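Local coordinates for protein potential RNA-dependent RNA polymerase (Human picobirnavirus, PDB 5I62) that synthesises RNA on an RNA template from ribonucleoside triphosphates, probably in both transcription and replication of the viral genome, at residues M247-T260 / G361-V373. Residues are numbered along the deposited sequence; the frame is centred on the assembly and turned at random.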
# COMPACT_ATOMS: atom_id res chain seq x y z
N MET A 247 3.76 6.69 22.03
CA MET A 247 4.58 5.49 22.22
C MET A 247 5.90 5.84 22.90
O MET A 247 6.34 5.14 23.83
CB MET A 247 4.81 4.82 20.86
CG MET A 247 5.61 3.51 20.94
SD MET A 247 6.13 2.96 19.29
CE MET A 247 7.31 4.25 18.91
N PHE A 248 6.53 6.93 22.48
CA PHE A 248 7.75 7.37 23.15
C PHE A 248 7.47 7.85 24.57
O PHE A 248 8.28 7.61 25.48
CB PHE A 248 8.44 8.45 22.33
CG PHE A 248 9.28 7.90 21.21
CD1 PHE A 248 10.39 7.12 21.48
CD2 PHE A 248 8.94 8.14 19.89
CE1 PHE A 248 11.16 6.59 20.46
CE2 PHE A 248 9.72 7.62 18.86
CZ PHE A 248 10.82 6.84 19.14
N ASP A 249 6.34 8.54 24.77
CA ASP A 249 5.98 9.04 26.10
C ASP A 249 5.72 7.92 27.10
O ASP A 249 5.92 8.10 28.31
CB ASP A 249 4.74 9.93 26.02
CG ASP A 249 4.98 11.24 25.29
OD1 ASP A 249 6.16 11.64 25.14
OD2 ASP A 249 3.98 11.87 24.87
N THR A 250 5.22 6.77 26.63
CA THR A 250 4.75 5.71 27.51
C THR A 250 5.60 4.44 27.41
O THR A 250 5.21 3.41 27.97
CB THR A 250 3.29 5.38 27.22
OG1 THR A 250 3.15 4.87 25.88
CG2 THR A 250 2.42 6.62 27.38
N LYS A 251 6.74 4.47 26.75
CA LYS A 251 7.51 3.25 26.67
C LYS A 251 8.40 3.10 27.90
O LYS A 251 8.75 4.08 28.55
CB LYS A 251 8.35 3.18 25.41
CG LYS A 251 9.61 3.98 25.44
CD LYS A 251 10.52 3.51 24.31
CE LYS A 251 11.89 4.10 24.45
NZ LYS A 251 12.61 3.54 25.63
N GLY A 252 8.75 1.85 28.19
CA GLY A 252 9.78 1.56 29.16
C GLY A 252 11.05 2.35 28.91
O GLY A 252 11.60 2.34 27.80
N PRO A 253 11.52 3.06 29.93
CA PRO A 253 12.82 3.76 29.82
C PRO A 253 13.96 2.85 29.40
O PRO A 253 14.91 3.31 28.77
CB PRO A 253 13.03 4.32 31.23
CG PRO A 253 11.65 4.39 31.82
CD PRO A 253 10.90 3.25 31.25
N ARG A 254 13.91 1.58 29.76
CA ARG A 254 14.96 0.66 29.36
C ARG A 254 14.70 -0.01 28.01
O ARG A 254 15.60 -0.67 27.49
CB ARG A 254 15.15 -0.42 30.43
CG ARG A 254 15.43 0.11 31.84
CD ARG A 254 16.74 0.89 31.89
NE ARG A 254 17.20 1.13 33.26
CZ ARG A 254 17.41 0.19 34.18
NH1 ARG A 254 17.22 -1.10 33.90
NH2 ARG A 254 17.85 0.54 35.39
N ASP A 255 13.51 0.15 27.45
CA ASP A 255 13.11 -0.66 26.30
C ASP A 255 13.44 0.03 24.99
O ASP A 255 13.53 1.26 24.91
CB ASP A 255 11.62 -0.98 26.33
CG ASP A 255 11.26 -1.96 27.42
OD1 ASP A 255 11.94 -3.02 27.51
OD2 ASP A 255 10.31 -1.68 28.17
N VAL A 256 13.61 -0.79 23.95
CA VAL A 256 13.77 -0.28 22.60
C VAL A 256 12.39 -0.20 21.95
O VAL A 256 11.42 -0.81 22.41
CB VAL A 256 14.71 -1.15 21.75
CG1 VAL A 256 16.13 -1.15 22.33
CG2 VAL A 256 14.17 -2.57 21.65
N VAL A 257 12.32 0.56 20.87
CA VAL A 257 11.23 0.46 19.91
C VAL A 257 11.71 -0.43 18.78
O VAL A 257 12.86 -0.30 18.35
CB VAL A 257 10.82 1.85 19.41
CG1 VAL A 257 9.76 1.76 18.32
CG2 VAL A 257 10.34 2.69 20.57
N VAL A 258 10.86 -1.34 18.31
CA VAL A 258 11.20 -2.23 17.21
C VAL A 258 10.37 -1.85 16.00
O VAL A 258 9.14 -1.79 16.07
CB VAL A 258 10.97 -3.71 17.58
CG1 VAL A 258 11.26 -4.60 16.37
CG2 VAL A 258 11.83 -4.11 18.77
N CYS A 259 11.04 -1.60 14.88
CA CYS A 259 10.39 -1.36 13.60
C CYS A 259 10.55 -2.62 12.77
O CYS A 259 11.68 -2.98 12.39
CB CYS A 259 11.00 -0.16 12.89
SG CYS A 259 11.13 1.31 13.92
N THR A 260 9.44 -3.29 12.49
CA THR A 260 9.50 -4.61 11.90
C THR A 260 9.50 -4.51 10.38
O THR A 260 9.15 -3.48 9.80
CB THR A 260 8.33 -5.47 12.38
OG1 THR A 260 7.12 -4.73 12.25
CG2 THR A 260 8.52 -5.85 13.85
N GLY A 361 5.12 -2.17 10.69
CA GLY A 361 4.81 -2.12 12.12
C GLY A 361 5.87 -1.41 12.93
O GLY A 361 7.05 -1.38 12.56
N VAL A 362 5.45 -0.86 14.06
CA VAL A 362 6.36 -0.29 15.03
C VAL A 362 5.76 -0.55 16.40
O VAL A 362 4.55 -0.34 16.59
CB VAL A 362 6.63 1.20 14.75
CG1 VAL A 362 5.34 2.03 14.79
CG2 VAL A 362 7.63 1.76 15.72
N LEU A 363 6.55 -1.08 17.33
CA LEU A 363 5.95 -1.55 18.57
C LEU A 363 6.95 -1.54 19.71
O LEU A 363 8.16 -1.53 19.51
CB LEU A 363 5.35 -2.97 18.40
CG LEU A 363 6.33 -4.16 18.42
CD1 LEU A 363 5.58 -5.45 18.72
CD2 LEU A 363 7.04 -4.29 17.07
N THR A 364 6.41 -1.59 20.92
CA THR A 364 7.25 -1.77 22.10
C THR A 364 6.44 -2.48 23.17
O THR A 364 5.21 -2.41 23.20
CB THR A 364 7.81 -0.42 22.60
OG1 THR A 364 8.82 -0.65 23.60
CG2 THR A 364 6.70 0.43 23.20
N TYR A 365 7.15 -3.22 24.02
CA TYR A 365 6.60 -3.79 25.24
C TYR A 365 7.77 -4.12 26.16
O TYR A 365 8.92 -4.15 25.72
CB TYR A 365 5.74 -5.03 24.95
CG TYR A 365 6.46 -6.18 24.27
CD1 TYR A 365 7.28 -7.05 24.99
CD2 TYR A 365 6.29 -6.42 22.91
CE1 TYR A 365 7.93 -8.11 24.36
CE2 TYR A 365 6.92 -7.47 22.27
CZ TYR A 365 7.75 -8.31 23.00
OH TYR A 365 8.38 -9.35 22.36
N PRO A 366 7.52 -4.33 27.45
CA PRO A 366 8.64 -4.58 28.39
C PRO A 366 9.54 -5.73 27.98
O PRO A 366 9.07 -6.86 27.82
CB PRO A 366 7.92 -4.87 29.71
CG PRO A 366 6.69 -3.99 29.62
CD PRO A 366 6.25 -4.10 28.16
N GLY A 367 10.83 -5.46 27.80
CA GLY A 367 11.78 -6.50 27.43
C GLY A 367 11.78 -6.90 25.97
O GLY A 367 12.41 -7.90 25.63
N ILE A 368 11.10 -6.15 25.10
CA ILE A 368 11.04 -6.51 23.68
C ILE A 368 12.43 -6.52 23.06
O ILE A 368 13.28 -5.69 23.38
CB ILE A 368 10.11 -5.55 22.92
CG1 ILE A 368 9.97 -5.96 21.46
CG2 ILE A 368 10.64 -4.11 22.98
CD1 ILE A 368 8.94 -5.09 20.74
N SER A 369 12.66 -7.47 22.16
CA SER A 369 13.83 -7.46 21.29
C SER A 369 13.38 -7.80 19.86
O SER A 369 12.32 -8.38 19.65
CB SER A 369 14.91 -8.44 21.77
OG SER A 369 14.54 -9.79 21.56
N ALA A 370 14.19 -7.40 18.88
CA ALA A 370 13.83 -7.67 17.49
C ALA A 370 13.81 -9.16 17.21
O ALA A 370 12.97 -9.66 16.47
CB ALA A 370 14.78 -6.95 16.54
N GLU A 371 14.74 -9.91 17.81
CA GLU A 371 14.78 -11.33 17.50
C GLU A 371 13.64 -12.08 18.20
O GLU A 371 13.14 -13.08 17.68
CB GLU A 371 16.15 -11.90 17.85
CG GLU A 371 16.42 -11.86 19.33
CD GLU A 371 16.96 -10.51 19.82
OE1 GLU A 371 17.09 -9.57 18.98
OE2 GLU A 371 17.24 -10.36 21.04
N ASP A 372 13.21 -11.60 19.38
CA ASP A 372 12.01 -12.17 19.98
C ASP A 372 10.78 -11.92 19.11
O ASP A 372 9.95 -12.82 18.91
CB ASP A 372 11.76 -11.60 21.37
CG ASP A 372 12.71 -12.17 22.42
OD1 ASP A 372 13.46 -13.12 22.11
OD2 ASP A 372 12.67 -11.68 23.56
N VAL A 373 10.60 -10.68 18.65
CA VAL A 373 9.46 -10.37 17.78
C VAL A 373 9.53 -11.24 16.54
O VAL A 373 8.53 -11.85 16.13
CB VAL A 373 9.45 -8.87 17.43
CG1 VAL A 373 8.44 -8.59 16.31
CG2 VAL A 373 9.12 -8.03 18.65
O HOH W 1 8.08 -0.66 26.28
O HOH W 2 13.66 -3.68 25.05
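With chi1 at -169°, T364 swings OG1 away from its own backbone N and up to V256 O, 2.9 Å from it, while CG2 turns the other way onto M247 CG and K251 CB. D255 sets CG beside its own N (chi1 -71°), which carries the carboxylate to the type II turn Y365 to I368: G367 N reaches OD1 at 2.7 Å, coming from above the carboxylate plane. Two waters complete this grip. One links D255 OD2, T364 OG1 and G252 N; the other joins D255 OD1, V256 N and I368 O. OD1 thus accepts from G367 N and one water, OD2 from the other water, and the loop before strand 257-260 is tied to the turn Y365 to I368.

Further along, the strands pair antiparallel. V258 N and L363 O meet at 3.0 Å in an almost straight bond, and L363 N returns to V258 O. Side chains alternate across the sheet. On one face V362 CG2 presses tightly on V257 CG1, at 3.4 Å, and also meets C259 SG and the bent end of M247. On the other, V258 CG2 packs on I368 CD1 (3.6 Å), and T260 CG2 touches both L363 CD2 and V373 CG1.

These are the two central strands of the four-stranded antiparallel sheet in the polymerase palm: 257-261 pairs on its outer side with 390-392, and 360-363 with 355-357. Helix 327-345 backs the L363 and T260 face beside helix 370-378, while M247 of helix 237-250 and C396 and Y398 of strand 395-398 cover the V362 face.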